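PDB 5VEG: flavodoxin from Lactobacillus reuteri, which binds flavin mononucleotide and probably serves as a low-potential electron donor to redox enzymes, in association with a 1,2-propanediol utilization bacterial microcompartment. Local coordinates for residues N44-N49 with L155-E160; D79-C84 with D137-A142; I50-L55 with V62-I67. All blocks are in the same frame, centred on the assembly; numbering follows the deposited sequence.

Contact 1 (N44-N49 with L155-E160); sequences NEEVAN and LEPYEE. With FMN (flavin mononucleotide), chain D.
The phosphate oxygen O2P of FMN is gripped twice by Asn44. The backbone N of Asn44 reaches FMN O2P at 2.8 Å, with an N-H...O angle of 166°. The side-chain ND2 of Asn44 donates to the same FMN O2P at 3.0 Å, nearly as straight. A weak, bent bond also runs from Asn44 ND2 to FMN O5'. CG lies beside the backbone N (chi1 -79°), which lets the amide and the main-chain N-H serve one oxygen. Asn44 OD1 accepts from the backbone N of Ser119, and this fixes which way the amide is turned. This is the phosphate site of the flavodoxin fold, at the N-terminal end of helix 43-56, where the helix dipole would favour an anion. Thr39 and Thr41 add hydroxyl bonds to the cofactor. On the other segment, Leu155 CD2 packs against the ribityl chain, 3.7 Å from FMN O3'. Beyond the pocket, the two segments meet mainly through Pro157, with Glu156 beside it. The extended chain of Glu46 lays its carboxylate carbon CD 3.6 Å from Pro157 CG. Val47 CG2 touches the same Pro157 CG more loosely, at 4.3 Å. Glu46 OE2 and Glu156 OE1 come within 3.8 Å, with the carboxylate planes 50° apart. These like charges would disfavour each other and might raise the affinity of one group for a proton.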
loop_
_atom_site.group_PDB
_atom_site.type_symbol
_atom_site.label_atom_id
_atom_site.label_comp_id
_atom_site.label_asym_id
_atom_site.label_seq_id
_atom_site.Cartn_x
_atom_site.Cartn_y
_atom_site.Cartn_z
ATOM N N ASN A 44 -5.812 8.784 1.815
ATOM C CA ASN A 44 -5.209 7.491 1.511
ATOM C C ASN A 44 -6.155 6.564 0.781
ATOM O O ASN A 44 -5.690 5.651 0.086
ATOM C CB ASN A 44 -4.717 6.840 2.791
ATOM C CG ASN A 44 -3.401 7.415 3.233
ATOM O OD1 ASN A 44 -2.350 6.958 2.794
ATOM N ND2 ASN A 44 -3.446 8.440 4.085
ATOM N N GLU A 45 -7.467 6.771 0.919
ATOM C CA GLU A 45 -8.406 6.072 0.051
ATOM C C GLU A 45 -8.316 6.608 -1.370
ATOM O O GLU A 45 -8.398 5.844 -2.339
ATOM C CB GLU A 45 -9.829 6.204 0.592
ATOM C CG GLU A 45 -10.859 5.627 -0.341
ATOM C CD GLU A 45 -12.265 5.668 0.219
ATOM O OE1 GLU A 45 -12.439 6.026 1.410
ATOM O OE2 GLU A 45 -13.193 5.314 -0.546
ATOM N N GLU A 46 -8.137 7.925 -1.507
ATOM C CA GLU A 46 -7.843 8.504 -2.815
ATOM C C GLU A 46 -6.588 7.881 -3.421
ATOM O O GLU A 46 -6.581 7.510 -4.603
ATOM C CB GLU A 46 -7.690 10.026 -2.682
ATOM C CG GLU A 46 -7.737 10.799 -3.974
ATOM C CD GLU A 46 -7.781 12.315 -3.736
ATOM O OE1 GLU A 46 -7.995 12.742 -2.575
ATOM O OE2 GLU A 46 -7.609 13.080 -4.709
ATOM N N VAL A 47 -5.523 7.735 -2.625
ATOM C CA VAL A 47 -4.292 7.118 -3.129
ATOM C C VAL A 47 -4.564 5.687 -3.583
ATOM O O VAL A 47 -4.149 5.270 -4.670
ATOM C CB VAL A 47 -3.188 7.157 -2.059
ATOM C CG1 VAL A 47 -1.966 6.288 -2.486
ATOM C CG2 VAL A 47 -2.771 8.623 -1.749
ATOM N N ALA A 48 -5.258 4.915 -2.745
ATOM C CA ALA A 48 -5.620 3.550 -3.126
ATOM C C ALA A 48 -6.449 3.532 -4.414
ATOM O O ALA A 48 -6.218 2.696 -5.297
ATOM C CB ALA A 48 -6.370 2.880 -1.972
ATOM N N ASN A 49 -7.411 4.454 -4.542
ATOM C CA ASN A 49 -8.218 4.534 -5.762
ATOM C C ASN A 49 -7.350 4.749 -6.995
ATOM O O ASN A 49 -7.570 4.124 -8.038
ATOM C CB ASN A 49 -9.238 5.674 -5.659
ATOM C CG ASN A 49 -10.372 5.400 -4.677
ATOM O OD1 ASN A 49 -10.549 4.284 -4.176
ATOM N ND2 ASN A 49 -11.155 6.437 -4.401
ATOM N N LEU A 155 -0.134 15.062 1.716
ATOM C CA LEU A 155 -1.543 15.473 1.790
ATOM C C LEU A 155 -2.266 14.931 0.563
ATOM O O LEU A 155 -2.208 13.713 0.302
ATOM C CB LEU A 155 -1.625 16.999 1.975
ATOM C CG LEU A 155 -1.063 17.607 3.255
ATOM C CD1 LEU A 155 -1.454 19.084 3.345
ATOM C CD2 LEU A 155 -1.529 16.854 4.499
ATOM N N GLU A 156 -2.967 15.773 -0.212
ATOM C CA GLU A 156 -3.772 15.269 -1.308
ATOM C C GLU A 156 -2.887 14.944 -2.504
ATOM O O GLU A 156 -1.917 15.658 -2.771
ATOM C CB GLU A 156 -4.833 16.285 -1.712
ATOM C CG GLU A 156 -6.238 15.777 -1.461
ATOM C CD GLU A 156 -7.305 16.684 -2.025
ATOM O OE1 GLU A 156 -7.536 16.629 -3.254
ATOM O OE2 GLU A 156 -7.921 17.435 -1.235
ATOM N N PRO A 157 -3.198 13.873 -3.230
ATOM C CA PRO A 157 -2.414 13.545 -4.426
ATOM C C PRO A 157 -2.751 14.500 -5.562
ATOM O O PRO A 157 -3.919 14.720 -5.877
ATOM C CB PRO A 157 -2.832 12.102 -4.746
ATOM C CG PRO A 157 -4.194 11.950 -4.131
ATOM C CD PRO A 157 -4.225 12.855 -2.924
ATOM N N TYR A 158 -1.716 15.083 -6.160
ATOM C CA TYR A 158 -1.862 15.955 -7.312
ATOM C C TYR A 158 -1.193 15.311 -8.534
ATOM O O TYR A 158 -0.894 14.106 -8.530
ATOM C CB TYR A 158 -1.302 17.334 -6.973
ATOM C CG TYR A 158 -2.365 18.371 -6.648
ATOM C CD1 TYR A 158 -2.994 18.391 -5.406
ATOM C CD2 TYR A 158 -2.733 19.335 -7.585
ATOM C CE1 TYR A 158 -3.973 19.348 -5.106
ATOM C CE2 TYR A 158 -3.700 20.287 -7.305
ATOM C CZ TYR A 158 -4.320 20.293 -6.061
ATOM O OH TYR A 158 -5.282 21.250 -5.777
ATOM N N GLU A 159 -0.956 16.112 -9.580
ATOM C CA GLU A 159 -0.571 15.542 -10.871
ATOM C C GLU A 159 0.732 14.756 -10.777
ATOM O O GLU A 159 0.832 13.640 -11.306
ATOM C CB GLU A 159 -0.457 16.646 -11.922
ATOM C CG GLU A 159 -1.537 16.597 -12.991
ATOM C CD GLU A 159 -1.729 17.933 -13.692
ATOM O OE1 GLU A 159 -0.730 18.665 -13.864
ATOM O OE2 GLU A 159 -2.880 18.255 -14.062
ATOM N N GLU A 160 1.743 15.323 -10.114
ATOM C CA GLU A 160 3.011 14.621 -9.938
ATOM C C GLU A 160 2.819 13.333 -9.144
ATOM O O GLU A 160 3.344 12.282 -9.522
ATOM C CB GLU A 160 4.028 15.532 -9.243
ATOM C CG GLU A 160 3.977 17.009 -9.664
ATOM C CD GLU A 160 2.889 17.805 -8.937
ATOM O OE1 GLU A 160 1.899 18.186 -9.598
ATOM O OE2 GLU A 160 3.017 18.042 -7.713
HETATM N N1 FMN D . 1.443 12.736 8.815
HETATM C C2 FMN D . 2.704 12.177 8.801
HETATM O O2 FMN D . 3.237 11.913 7.727
HETATM N N3 FMN D . 3.371 11.928 9.982
HETATM C C4 FMN D . 2.786 12.236 11.193
HETATM O O4 FMN D . 3.401 11.997 12.226
HETATM C C4A FMN D . 1.513 12.808 11.223
HETATM N N5 FMN D . 0.902 13.126 12.424
HETATM C C5A FMN D . -0.369 13.688 12.405
HETATM C C6 FMN D . -1.013 14.027 13.600
HETATM C C7 FMN D . -2.292 14.595 13.577
HETATM C C7M FMN D . -2.991 14.964 14.857
HETATM C C8 FMN D . -2.925 14.838 12.363
HETATM C C8M FMN D . -4.297 15.454 12.341
HETATM C C9 FMN D . -2.289 14.510 11.169
HETATM C C9A FMN D . -1.022 13.927 11.199
HETATM N N10 FMN D . -0.414 13.598 10.008
HETATM C C10 FMN D . 0.851 13.055 10.021
HETATM C "C1'" FMN D . -1.104 13.921 8.716
HETATM C "C2'" FMN D . -1.955 12.839 8.065
HETATM O "O2'" FMN D . -1.159 11.697 7.877
HETATM C "C3'" FMN D . -2.313 13.412 6.705
HETATM O "O3'" FMN D . -3.204 14.505 6.825
HETATM C "C4'" FMN D . -2.926 12.382 5.779
HETATM O "O4'" FMN D . -3.124 12.985 4.525
HETATM C "C5'" FMN D . -4.279 11.930 6.301
HETATM O "O5'" FMN D . -4.679 10.847 5.488
HETATM P P FMN D . -6.219 10.377 5.443
HETATM O O1P FMN D . -7.033 11.502 4.842
HETATM O O2P FMN D . -6.273 9.161 4.534
HETATM O O3P FMN D . -6.722 10.100 6.828
#

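Contact 2 (D79-C84 with D137-A142)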
loop_
_atom_site.group_PDB
_atom_site.type_symbol
_atom_site.label_atom_id
_atom_site.label_comp_id
_atom_site.label_asym_id
_atom_site.label_seq_id
_atom_site.Cartn_x
_atom_site.Cartn_y
_atom_site.Cartn_z
ATOM N N ASP A 79 -1.869 -11.803 -6.432
ATOM C CA ASP A 79 -0.469 -11.840 -6.841
ATOM C C ASP A 79 0.280 -10.574 -6.418
ATOM O O ASP A 79 1.475 -10.640 -6.130
ATOM C CB ASP A 79 -0.343 -11.985 -8.355
ATOM C CG ASP A 79 -1.169 -13.135 -8.914
ATOM O OD1 ASP A 79 -1.031 -14.268 -8.417
ATOM O OD2 ASP A 79 -1.961 -12.883 -9.849
ATOM N N ILE A 80 -0.403 -9.428 -6.406
ATOM C CA ILE A 80 0.183 -8.124 -6.086
ATOM C C ILE A 80 -0.523 -7.591 -4.846
ATOM O O ILE A 80 -1.759 -7.571 -4.797
ATOM C CB ILE A 80 0.046 -7.144 -7.267
ATOM C CG1 ILE A 80 0.877 -7.629 -8.461
ATOM C CG2 ILE A 80 0.445 -5.690 -6.858
ATOM C CD1 ILE A 80 0.619 -6.855 -9.770
ATOM N N LEU A 81 0.255 -7.187 -3.838
ATOM C CA LEU A 81 -0.275 -6.722 -2.558
ATOM C C LEU A 81 0.154 -5.278 -2.301
ATOM O O LEU A 81 1.341 -4.963 -2.386
ATOM C CB LEU A 81 0.210 -7.615 -1.418
ATOM C CG LEU A 81 0.082 -9.107 -1.730
ATOM C CD1 LEU A 81 0.846 -9.928 -0.714
ATOM C CD2 LEU A 81 -1.388 -9.478 -1.769
ATOM N N VAL A 82 -0.806 -4.417 -1.966
ATOM C CA VAL A 82 -0.576 -2.986 -1.785
ATOM C C VAL A 82 -1.262 -2.540 -0.503
ATOM O O VAL A 82 -2.434 -2.864 -0.282
ATOM C CB VAL A 82 -1.089 -2.157 -2.982
ATOM C CG1 VAL A 82 -0.903 -0.637 -2.723
ATOM C CG2 VAL A 82 -0.372 -2.569 -4.256
ATOM N N VAL A 83 -0.533 -1.785 0.334
ATOM C CA VAL A 83 -1.104 -1.078 1.483
ATOM C C VAL A 83 -0.922 0.427 1.289
ATOM O O VAL A 83 0.190 0.902 1.019
ATOM C CB VAL A 83 -0.463 -1.528 2.810
ATOM C CG1 VAL A 83 -1.056 -0.756 3.973
ATOM C CG2 VAL A 83 -0.652 -3.055 3.034
ATOM N N CYS A 84 -2.010 1.175 1.441
ATOM C CA CYS A 84 -1.987 2.631 1.405
ATOM C C CYS A 84 -2.527 3.123 2.742
ATOM O O CYS A 84 -3.716 2.971 3.016
ATOM C CB CYS A 84 -2.821 3.178 0.243
ATOM S SG CYS A 84 -2.337 2.605 -1.420
ATOM N N ASP A 137 8.729 -2.542 5.585
ATOM C CA ASP A 137 9.476 -3.487 6.411
ATOM C C ASP A 137 8.664 -4.752 6.697
ATOM O O ASP A 137 9.207 -5.859 6.670
ATOM C CB ASP A 137 9.902 -2.818 7.719
ATOM C CG ASP A 137 11.072 -1.855 7.532
ATOM O OD1 ASP A 137 11.728 -1.892 6.468
ATOM O OD2 ASP A 137 11.341 -1.069 8.457
ATOM N N ALA A 138 7.368 -4.621 6.990
ATOM C CA ALA A 138 6.595 -5.822 7.300
ATOM C C ALA A 138 6.550 -6.769 6.107
ATOM O O ALA A 138 6.661 -7.996 6.265
ATOM C CB ALA A 138 5.179 -5.462 7.739
ATOM N N PHE A 139 6.358 -6.220 4.904
ATOM C CA PHE A 139 6.361 -7.060 3.710
ATOM C C PHE A 139 7.711 -7.739 3.532
ATOM O O PHE A 139 7.784 -8.896 3.098
ATOM C CB PHE A 139 6.012 -6.220 2.477
ATOM C CG PHE A 139 4.519 -6.055 2.237
ATOM C CD1 PHE A 139 3.711 -7.164 1.998
ATOM C CD2 PHE A 139 3.935 -4.788 2.229
ATOM C CE1 PHE A 139 2.354 -7.013 1.752
ATOM C CE2 PHE A 139 2.594 -4.625 1.994
ATOM C CZ PHE A 139 1.794 -5.739 1.755
ATOM N N LYS A 140 8.793 -7.033 3.870
ATOM C CA LYS A 140 10.128 -7.612 3.767
ATOM C C LYS A 140 10.284 -8.811 4.695
ATOM O O LYS A 140 10.766 -9.867 4.270
ATOM C CB LYS A 140 11.197 -6.561 4.076
ATOM C CG LYS A 140 11.378 -5.489 3.015
ATOM C CD LYS A 140 12.752 -4.814 3.149
ATOM C CE LYS A 140 12.834 -3.499 2.368
ATOM N NZ LYS A 140 12.427 -2.312 3.194
ATOM N N LYS A 141 9.893 -8.668 5.971
ATOM C CA LYS A 141 9.968 -9.806 6.891
ATOM C C LYS A 141 9.092 -10.959 6.420
ATOM O O LYS A 141 9.420 -12.127 6.652
ATOM C CB LYS A 141 9.539 -9.419 8.313
ATOM C CG LYS A 141 9.864 -8.018 8.747
ATOM C CD LYS A 141 11.249 -7.907 9.364
ATOM C CE LYS A 141 11.696 -6.448 9.428
ATOM N NZ LYS A 141 12.570 -6.093 8.258
ATOM N N ALA A 142 7.962 -10.652 5.789
ATOM C CA ALA A 142 7.082 -11.698 5.296
ATOM C C ALA A 142 7.661 -12.424 4.094
ATOM O O ALA A 142 7.109 -13.453 3.690
ATOM C CB ALA A 142 5.724 -11.102 4.935
#
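In the alpha/beta sandwich of flavodoxin, helix 130-141 packs on one side of the five-stranded parallel sheet, over the central strand 80-85. One aromatic ring carries this contact. Phe139 projects from the helix toward the strand and meets Leu81 and Val83, whose CB atoms point toward the helix. Leu81 CB lies 3.9 Å from Phe139 CE1, and the Leu81 CD1 branch approaches the same ring atom. Val83 uses its CG2 methyl, 3.8 Å from Phe139 CE2. Val83 CG1 is anti to the backbone N (chi1 179°), while CG2 sits beside that N and takes the ring contact. The far end of the ring, CZ, rests between the two strand residues, with Leu81 CB and Val83 CG2 both near it. Both aliphatic groups approach the ring obliquely. Phe139 also stacks with Tyr114 of the next strand and touches Leu104 of helix 98-105. The intervening Val82 points away from Phe139 and packs on Phe168 and Leu172 of helix 159-176. No hydrogen bond or salt bridge joins the two segments. All three touching residues are buried, so between these two segments the contact rests on apolar packing.

Contact 3 (I50-L55 with V62-I67); sequences IVCDSL and VTESEI
Cys52 lays its sulfur against two strand side chains, Val62 and Glu64. Cys52 CB already points toward the strand, and with SG beside the backbone N (chi1 -67°) the sulfur comes to lie against both. Cys52 SG is 3.6 Å from Val62 CG1 and 3.3 Å from Glu64 OE1. Glu64 is extended, with CG anti to its backbone N (chi1 -175°), and runs alongside the sulfur. Glu64 CB and CG are each 3.7 Å from Cys52 SG, and Glu64 CD is closer still. The Glu64 carboxylate thus rests beside the Cys52 sulfur, where the contact is only partly buried. The second methyl of Val62, CG2, takes a different partner and lies 3.6 Å from Leu55 CB. Val62 is therefore split across one turn of helix, one branch on Cys52 and the other on Leu55. On the helix itself, Ser54 OG donates to Ile50 O at 2.9 Å. The backbone N of Ser54 reaches Ile50 O from the opposite face of the carbonyl plane. The axes of helix 50-55 and strand 62-66 run nearly antiparallel, at 172°, with a closest approach of 9.1 Å. This belongs to the beta-alpha-beta crossover of strand 31-38, helix 43-56 and strand 60-66. Strand 60-66 is an outermost strand of the sheet and pairs with strand 31-38. Cys52 also touches Val35 there, while Leu55 and Ser54 meet Ala169 of helix 159-176.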
loop_
_atom_site.group_PDB
_atom_site.type_symbol
_atom_site.label_atom_id
_atom_site.label_comp_id
_atom_site.label_asym_id
_atom_site.label_seq_id
_atom_site.Cartn_x
_atom_site.Cartn_y
_atom_site.Cartn_z
ATOM N N ILE A 50 -6.374 5.657 -6.907
ATOM C CA ILE A 50 -5.500 5.908 -8.048
ATOM C C ILE A 50 -4.700 4.662 -8.393
ATOM O O ILE A 50 -4.502 4.345 -9.569
ATOM C CB ILE A 50 -4.580 7.110 -7.760
ATOM C CG1 ILE A 50 -5.425 8.384 -7.597
ATOM C CG2 ILE A 50 -3.532 7.260 -8.859
ATOM C CD1 ILE A 50 -4.696 9.561 -6.893
ATOM N N VAL A 51 -4.225 3.936 -7.378
ATOM C CA VAL A 51 -3.444 2.730 -7.644
ATOM C C VAL A 51 -4.330 1.643 -8.251
ATOM O O VAL A 51 -3.933 0.961 -9.203
ATOM C CB VAL A 51 -2.743 2.254 -6.355
ATOM C CG1 VAL A 51 -2.034 0.924 -6.597
ATOM C CG2 VAL A 51 -1.732 3.334 -5.839
ATOM N N CYS A 52 -5.550 1.483 -7.731
ATOM C CA CYS A 52 -6.485 0.516 -8.305
ATOM C C CYS A 52 -6.792 0.835 -9.760
ATOM O O CYS A 52 -6.857 -0.070 -10.601
ATOM C CB CYS A 52 -7.784 0.493 -7.513
ATOM S SG CYS A 52 -7.619 -0.138 -5.877
ATOM N N ASP A 53 -7.001 2.115 -10.071
ATOM C CA ASP A 53 -7.247 2.519 -11.449
ATOM C C ASP A 53 -6.058 2.179 -12.340
ATOM O O ASP A 53 -6.228 1.595 -13.414
ATOM C CB ASP A 53 -7.556 4.019 -11.515
ATOM C CG ASP A 53 -8.939 4.362 -10.978
ATOM O OD1 ASP A 53 -9.796 3.448 -10.893
ATOM O OD2 ASP A 53 -9.167 5.549 -10.640
ATOM N N SER A 54 -4.841 2.548 -11.917
ATOM C CA SER A 54 -3.667 2.282 -12.748
ATOM C C SER A 54 -3.438 0.782 -12.936
ATOM O O SER A 54 -3.034 0.341 -14.020
ATOM C CB SER A 54 -2.418 2.932 -12.150
ATOM O OG SER A 54 -2.665 4.280 -11.784
ATOM N N LEU A 55 -3.668 -0.017 -11.890
ATOM C CA LEU A 55 -3.529 -1.462 -12.043
ATOM C C LEU A 55 -4.593 -2.012 -12.989
ATOM O O LEU A 55 -4.276 -2.790 -13.896
ATOM C CB LEU A 55 -3.587 -2.149 -10.674
ATOM C CG LEU A 55 -2.367 -1.898 -9.761
ATOM C CD1 LEU A 55 -2.625 -2.434 -8.363
ATOM C CD2 LEU A 55 -1.086 -2.511 -10.317
ATOM N N VAL A 62 -8.436 -6.227 -9.696
ATOM C CA VAL A 62 -8.083 -5.574 -8.441
ATOM C C VAL A 62 -9.222 -5.733 -7.447
ATOM O O VAL A 62 -10.378 -5.432 -7.762
ATOM C CB VAL A 62 -7.773 -4.079 -8.646
ATOM C CG1 VAL A 62 -7.527 -3.397 -7.288
ATOM C CG2 VAL A 62 -6.581 -3.883 -9.564
ATOM N N THR A 63 -8.885 -6.176 -6.243
ATOM C CA THR A 63 -9.762 -6.063 -5.087
ATOM C C THR A 63 -9.275 -4.901 -4.227
ATOM O O THR A 63 -8.068 -4.754 -4.001
ATOM C CB THR A 63 -9.759 -7.360 -4.276
ATOM O OG1 THR A 63 -9.984 -8.469 -5.157
ATOM C CG2 THR A 63 -10.836 -7.332 -3.203
ATOM N N GLU A 64 -10.205 -4.071 -3.769
ATOM C CA GLU A 64 -9.884 -2.930 -2.925
ATOM C C GLU A 64 -10.731 -3.014 -1.666
ATOM O O GLU A 64 -11.944 -3.220 -1.752
ATOM C CB GLU A 64 -10.139 -1.604 -3.654
ATOM C CG GLU A 64 -9.711 -0.370 -2.854
ATOM C CD GLU A 64 -9.922 0.956 -3.593
ATOM O OE1 GLU A 64 -10.504 0.968 -4.697
ATOM O OE2 GLU A 64 -9.499 1.998 -3.058
ATOM N N SER A 65 -10.104 -2.854 -0.502
ATOM C CA SER A 65 -10.868 -2.890 0.741
ATOM C C SER A 65 -10.201 -2.007 1.786
ATOM O O SER A 65 -9.035 -1.633 1.659
ATOM C CB SER A 65 -11.011 -4.328 1.264
ATOM O OG SER A 65 -9.744 -4.944 1.388
ATOM N N GLU A 66 -10.963 -1.663 2.819
ATOM C CA GLU A 66 -10.423 -0.928 3.957
ATOM C C GLU A 66 -9.743 -1.893 4.924
ATOM O O GLU A 66 -10.162 -3.045 5.083
ATOM C CB GLU A 66 -11.532 -0.156 4.680
ATOM C CG GLU A 66 -11.040 0.873 5.717
ATOM C CD GLU A 66 -11.019 0.301 7.117
ATOM O OE1 GLU A 66 -10.089 0.622 7.877
ATOM O OE2 GLU A 66 -11.927 -0.495 7.460
ATOM N N ILE A 67 -8.693 -1.403 5.588
ATOM C CA ILE A 67 -7.800 -2.306 6.309
ATOM C C ILE A 67 -8.517 -2.986 7.474
ATOM O O ILE A 67 -8.288 -4.168 7.747
ATOM C CB ILE A 67 -6.535 -1.557 6.764
ATOM C CG1 ILE A 67 -5.451 -2.539 7.207
ATOM C CG2 ILE A 67 -6.841 -0.527 7.860
ATOM C CD1 ILE A 67 -4.043 -1.941 7.111
#

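How the contacts relate
Contacts 1 and 3 share helix 43-56. Contact 1 uses its cofactor end and contact 3 its later turns, where the helix packs on an edge strand. Contact 2 lies on the other side of the sheet from contact 1, between strand 80-85 and helix 130-141. It is the fully buried one and wholly apolar. Contacts 1 and 3 are partly buried and mix apolar packing with carboxylates at their margins; contact 1 adds the polar grip on phosphate. Pro157 of contact 1 touches Ile50 in the segment of contact 3. Cys84, near the end of the strand used by contact 2, packs on Val47 and Ala48. Contacts 2 and 3 do not touch, but both reach the same sheet.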